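Local coordinates for LEOA (Escherichia coli, PDB 4AUR), which is a bacterial dynamin, a GTPase of enterotoxigenic strains that probably couples GTP hydrolysis to membrane remodelling, at residues A[15-26]-A[38-49]. Sequence-based numbering, arbitrary orientation.
Sequences INSLLQLRGMLE and DLQKVTSAINAI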
loop_
_atom_site.group_PDB
_atom_site.type_symbol
_atom_site.label_atom_id
_atom_site.label_comp_id
_atom_site.label_asym_id
_atom_site.label_seq_id
_atom_site.Cartn_x
_atom_site.Cartn_y
_atom_site.Cartn_z
ATOM N N ILE A 15 13.775 -8.925 25.097
ATOM C CA ILE A 15 12.986 -10.118 25.123
ATOM C C ILE A 15 11.603 -9.837 24.532
ATOM O O ILE A 15 11.144 -10.594 23.683
ATOM C CB ILE A 15 12.901 -10.666 26.535
ATOM C CG1 ILE A 15 14.205 -11.343 26.887
ATOM C CG2 ILE A 15 11.776 -11.680 26.652
ATOM C CD1 ILE A 15 14.366 -11.554 28.375
ATOM N N ASN A 16 10.949 -8.753 24.922
ATOM C CA ASN A 16 9.677 -8.440 24.298
ATOM C C ASN A 16 9.798 -8.317 22.794
ATOM O O ASN A 16 9.070 -8.986 22.056
ATOM C CB ASN A 16 9.085 -7.154 24.829
ATOM C CG ASN A 16 8.392 -7.336 26.170
ATOM O OD1 ASN A 16 7.923 -8.435 26.531
ATOM N ND2 ASN A 16 8.321 -6.241 26.925
ATOM N N SER A 17 10.735 -7.488 22.340
ATOM C CA SER A 17 10.926 -7.266 20.931
ATOM C C SER A 17 11.079 -8.598 20.182
ATOM O O SER A 17 10.667 -8.721 19.026
ATOM C CB SER A 17 12.139 -6.397 20.704
ATOM O OG SER A 17 13.330 -7.179 20.786
ATOM N N LEU A 18 11.632 -9.610 20.842
ATOM C CA LEU A 18 11.756 -10.927 20.229
ATOM C C LEU A 18 10.458 -11.719 20.265
ATOM O O LEU A 18 10.188 -12.506 19.376
ATOM C CB LEU A 18 12.858 -11.719 20.914
ATOM C CG LEU A 18 14.271 -11.322 20.553
ATOM C CD1 LEU A 18 15.238 -12.038 21.461
ATOM C CD2 LEU A 18 14.524 -11.661 19.093
ATOM N N LEU A 19 9.653 -11.526 21.302
ATOM C CA LEU A 19 8.322 -12.120 21.290
ATOM C C LEU A 19 7.465 -11.511 20.164
ATOM O O LEU A 19 6.704 -12.213 19.526
ATOM C CB LEU A 19 7.634 -12.002 22.653
ATOM C CG LEU A 19 8.213 -12.840 23.801
ATOM C CD1 LEU A 19 7.662 -12.384 25.147
ATOM C CD2 LEU A 19 7.940 -14.313 23.653
ATOM N N GLN A 20 7.596 -10.217 19.913
ATOM C CA GLN A 20 6.860 -9.586 18.818
ATOM C C GLN A 20 7.363 -10.109 17.496
ATOM O O GLN A 20 6.611 -10.272 16.554
ATOM C CB GLN A 20 7.052 -8.084 18.840
ATOM C CG GLN A 20 6.424 -7.393 20.047
ATOM C CD GLN A 20 7.159 -6.117 20.400
ATOM O OE1 GLN A 20 7.917 -5.572 19.590
ATOM N NE2 GLN A 20 6.944 -5.633 21.608
ATOM N N LEU A 21 8.662 -10.366 17.430
ATOM C CA LEU A 21 9.244 -11.003 16.267
ATOM C C LEU A 21 8.591 -12.336 16.022
ATOM O O LEU A 21 8.163 -12.623 14.925
ATOM C CB LEU A 21 10.746 -11.169 16.444
ATOM C CG LEU A 21 11.511 -11.552 15.182
ATOM C CD1 LEU A 21 11.168 -10.562 14.085
ATOM C CD2 LEU A 21 13.001 -11.591 15.435
ATOM N N ARG A 22 8.488 -13.151 17.058
ATOM C CA ARG A 22 7.784 -14.440 16.977
ATOM C C ARG A 22 6.374 -14.297 16.455
ATOM O O ARG A 22 5.927 -15.104 15.679
ATOM C CB ARG A 22 7.762 -15.119 18.342
ATOM C CG ARG A 22 8.083 -16.602 18.255
ATOM C CD ARG A 22 8.473 -17.179 19.601
ATOM N NE ARG A 22 7.397 -17.045 20.576
ATOM C CZ ARG A 22 7.425 -17.544 21.797
ATOM N NH1 ARG A 22 8.471 -18.235 22.232
ATOM N NH2 ARG A 22 6.397 -17.351 22.591
ATOM N N GLY A 23 5.681 -13.256 16.890
ATOM C CA GLY A 23 4.324 -12.987 16.448
ATOM C C GLY A 23 4.303 -12.617 14.988
ATOM O O GLY A 23 3.374 -12.951 14.273
HETATM N N MSE A 24 5.338 -11.929 14.536
HETATM C CA MSE A 24 5.386 -11.465 13.169
HETATM C C MSE A 24 5.623 -12.667 12.323
HETATM O O MSE A 24 5.076 -12.746 11.225
HETATM C CB MSE A 24 6.467 -10.407 12.985
HETATM C CG MSE A 24 6.020 -9.079 13.550
HETATM SE SE MSE A 24 7.363 -7.719 13.044
HETATM C CE MSE A 24 8.092 -7.181 14.782
ATOM N N LEU A 25 6.408 -13.632 12.826
ATOM C CA LEU A 25 6.684 -14.875 12.076
ATOM C C LEU A 25 5.476 -15.758 11.889
ATOM O O LEU A 25 5.291 -16.345 10.834
ATOM C CB LEU A 25 7.736 -15.692 12.780
ATOM C CG LEU A 25 9.141 -15.129 12.598
ATOM C CD1 LEU A 25 10.070 -15.574 13.719
ATOM C CD2 LEU A 25 9.704 -15.528 11.243
ATOM N N GLU A 26 4.667 -15.881 12.930
ATOM C CA GLU A 26 3.418 -16.623 12.833
ATOM C C GLU A 26 2.510 -16.092 11.709
ATOM O O GLU A 26 1.786 -16.863 11.093
ATOM C CB GLU A 26 2.648 -16.559 14.153
ATOM C CG GLU A 26 3.275 -17.313 15.310
ATOM C CD GLU A 26 2.411 -17.287 16.566
ATOM O OE1 GLU A 26 1.730 -16.267 16.831
ATOM O OE2 GLU A 26 2.424 -18.306 17.304
ATOM N N ASP A 38 12.488 -20.583 12.249
ATOM C CA ASP A 38 12.758 -19.273 12.837
ATOM C C ASP A 38 12.005 -19.114 14.164
ATOM O O ASP A 38 12.496 -18.477 15.076
ATOM C CB ASP A 38 12.388 -18.143 11.860
ATOM C CG ASP A 38 13.356 -18.021 10.637
ATOM O OD1 ASP A 38 14.567 -18.289 10.775
ATOM O OD2 ASP A 38 12.900 -17.613 9.533
ATOM N N LEU A 39 10.837 -19.721 14.296
ATOM C CA LEU A 39 10.102 -19.672 15.569
ATOM C C LEU A 39 10.863 -20.321 16.715
ATOM O O LEU A 39 11.005 -19.747 17.794
ATOM C CB LEU A 39 8.726 -20.338 15.441
ATOM C CG LEU A 39 7.675 -19.624 14.584
ATOM C CD1 LEU A 39 6.368 -20.393 14.509
ATOM C CD2 LEU A 39 7.416 -18.228 15.111
ATOM N N GLN A 40 11.371 -21.519 16.492
ATOM C CA GLN A 40 12.121 -22.179 17.542
ATOM C C GLN A 40 13.489 -21.520 17.751
ATOM O O GLN A 40 14.003 -21.494 18.867
ATOM C CB GLN A 40 12.236 -23.670 17.263
ATOM C CG GLN A 40 12.309 -24.488 18.539
ATOM C CD GLN A 40 10.940 -24.736 19.177
ATOM O OE1 GLN A 40 9.964 -25.089 18.482
ATOM N NE2 GLN A 40 10.867 -24.581 20.519
ATOM N N LYS A 41 14.079 -20.969 16.693
ATOM C CA LYS A 41 15.361 -20.267 16.831
ATOM C C LYS A 41 15.163 -19.081 17.745
ATOM O O LYS A 41 15.935 -18.880 18.675
ATOM C CB LYS A 41 15.891 -19.786 15.499
ATOM C CG LYS A 41 16.227 -20.884 14.505
ATOM C CD LYS A 41 17.660 -21.352 14.622
ATOM C CE LYS A 41 17.947 -22.493 13.661
ATOM N NZ LYS A 41 17.612 -23.818 14.262
ATOM N N VAL A 42 14.099 -18.318 17.501
ATOM C CA VAL A 42 13.798 -17.129 18.319
ATOM C C VAL A 42 13.556 -17.443 19.798
ATOM O O VAL A 42 14.101 -16.774 20.669
ATOM C CB VAL A 42 12.620 -16.338 17.726
ATOM C CG1 VAL A 42 12.043 -15.345 18.726
ATOM C CG2 VAL A 42 13.070 -15.621 16.463
ATOM N N THR A 43 12.727 -18.442 20.083
ATOM C CA THR A 43 12.557 -18.927 21.460
ATOM C C THR A 43 13.896 -19.244 22.158
ATOM O O THR A 43 14.144 -18.763 23.255
ATOM C CB THR A 43 11.692 -20.193 21.491
ATOM O OG1 THR A 43 10.424 -19.916 20.907
ATOM C CG2 THR A 43 11.473 -20.673 22.911
ATOM N N SER A 44 14.759 -20.027 21.508
ATOM C CA SER A 44 16.114 -20.291 22.019
ATOM C C SER A 44 16.884 -19.017 22.373
ATOM O O SER A 44 17.502 -18.926 23.441
ATOM C CB SER A 44 16.945 -21.102 21.013
ATOM O OG SER A 44 16.436 -22.418 20.812
ATOM N N ALA A 45 16.864 -18.029 21.492
ATOM C CA ALA A 45 17.595 -16.796 21.762
ATOM C C ALA A 45 17.007 -16.069 22.956
ATOM O O ALA A 45 17.730 -15.402 23.688
ATOM C CB ALA A 45 17.624 -15.892 20.541
ATOM N N ILE A 46 15.703 -16.193 23.168
ATOM C CA ILE A 46 15.104 -15.597 24.363
ATOM C C ILE A 46 15.641 -16.244 25.632
ATOM O O ILE A 46 15.939 -15.558 26.608
ATOM C CB ILE A 46 13.586 -15.693 24.350
ATOM C CG1 ILE A 46 13.031 -14.617 23.402
ATOM C CG2 ILE A 46 13.040 -15.471 25.739
ATOM C CD1 ILE A 46 11.629 -14.891 22.919
ATOM N N ASN A 47 15.800 -17.564 25.586
ATOM C CA ASN A 47 16.275 -18.309 26.722
ATOM C C ASN A 47 17.707 -17.993 26.999
ATOM O O ASN A 47 18.069 -17.731 28.141
ATOM C CB ASN A 47 16.055 -19.803 26.514
ATOM C CG ASN A 47 14.581 -20.148 26.469
ATOM O OD1 ASN A 47 14.113 -20.956 25.654
ATOM N ND2 ASN A 47 13.829 -19.493 27.329
ATOM N N ALA A 48 18.531 -17.995 25.966
ATOM C CA ALA A 48 19.927 -17.623 26.142
ATOM C C ALA A 48 20.037 -16.261 26.765
ATOM O O ALA A 48 20.892 -16.044 27.602
ATOM C CB ALA A 48 20.656 -17.639 24.817
ATOM N N ILE A 49 19.162 -15.345 26.370
ATOM C CA ILE A 49 19.272 -13.951 26.802
ATOM C C ILE A 49 18.938 -13.758 28.264
ATOM O O ILE A 49 19.529 -12.913 28.911
ATOM C CB ILE A 49 18.383 -13.033 25.955
ATOM C CG1 ILE A 49 19.141 -12.615 24.699
ATOM C CG2 ILE A 49 17.995 -11.777 26.721
ATOM C CD1 ILE A 49 18.305 -11.836 23.700
#
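Thr43 OG1 is gripped from both helices: it accepts a hydrogen bond from Arg22 NH1 at 2.9 Å and donates one to Leu39 O, one turn back in its own helix, at 3.2 Å. Threonine suits this place because one hydroxyl can do both. The first bond is bent (140° at the hydrogen), and the hydroxyl lies 21° out of the guanidinium plane. A bend at chi3 turns the long arginine chain toward the threonine, while Leu19 CD2 lies over the rim of one guanidinium face. Arginine suits this margin because its methylenes can pack while its charged end stays near the surface: CG lies against Leu39 CD2.

Beneath this polar edge, branched aliphatic residues fill the interface. Val42 is a knob, short and compact enough for the hole formed by Leu18, Leu21, Arg22 and Leu25. Leu25 CB packs on Leu39 CD2. Leu18 and Ile49 meet tip to tip, and Ile46 runs past Leu18 in the opposite direction. Helices 250-273 and 275-343 adjoin the buried side through Ile49, Val42 and Leu21. The axes, 9.7 Å apart and at 173°, make this an antiparallel helical hairpin with one knob-into-hole contact, joined to a helical bundle beside the GTPase domain of this dynamin-like protein.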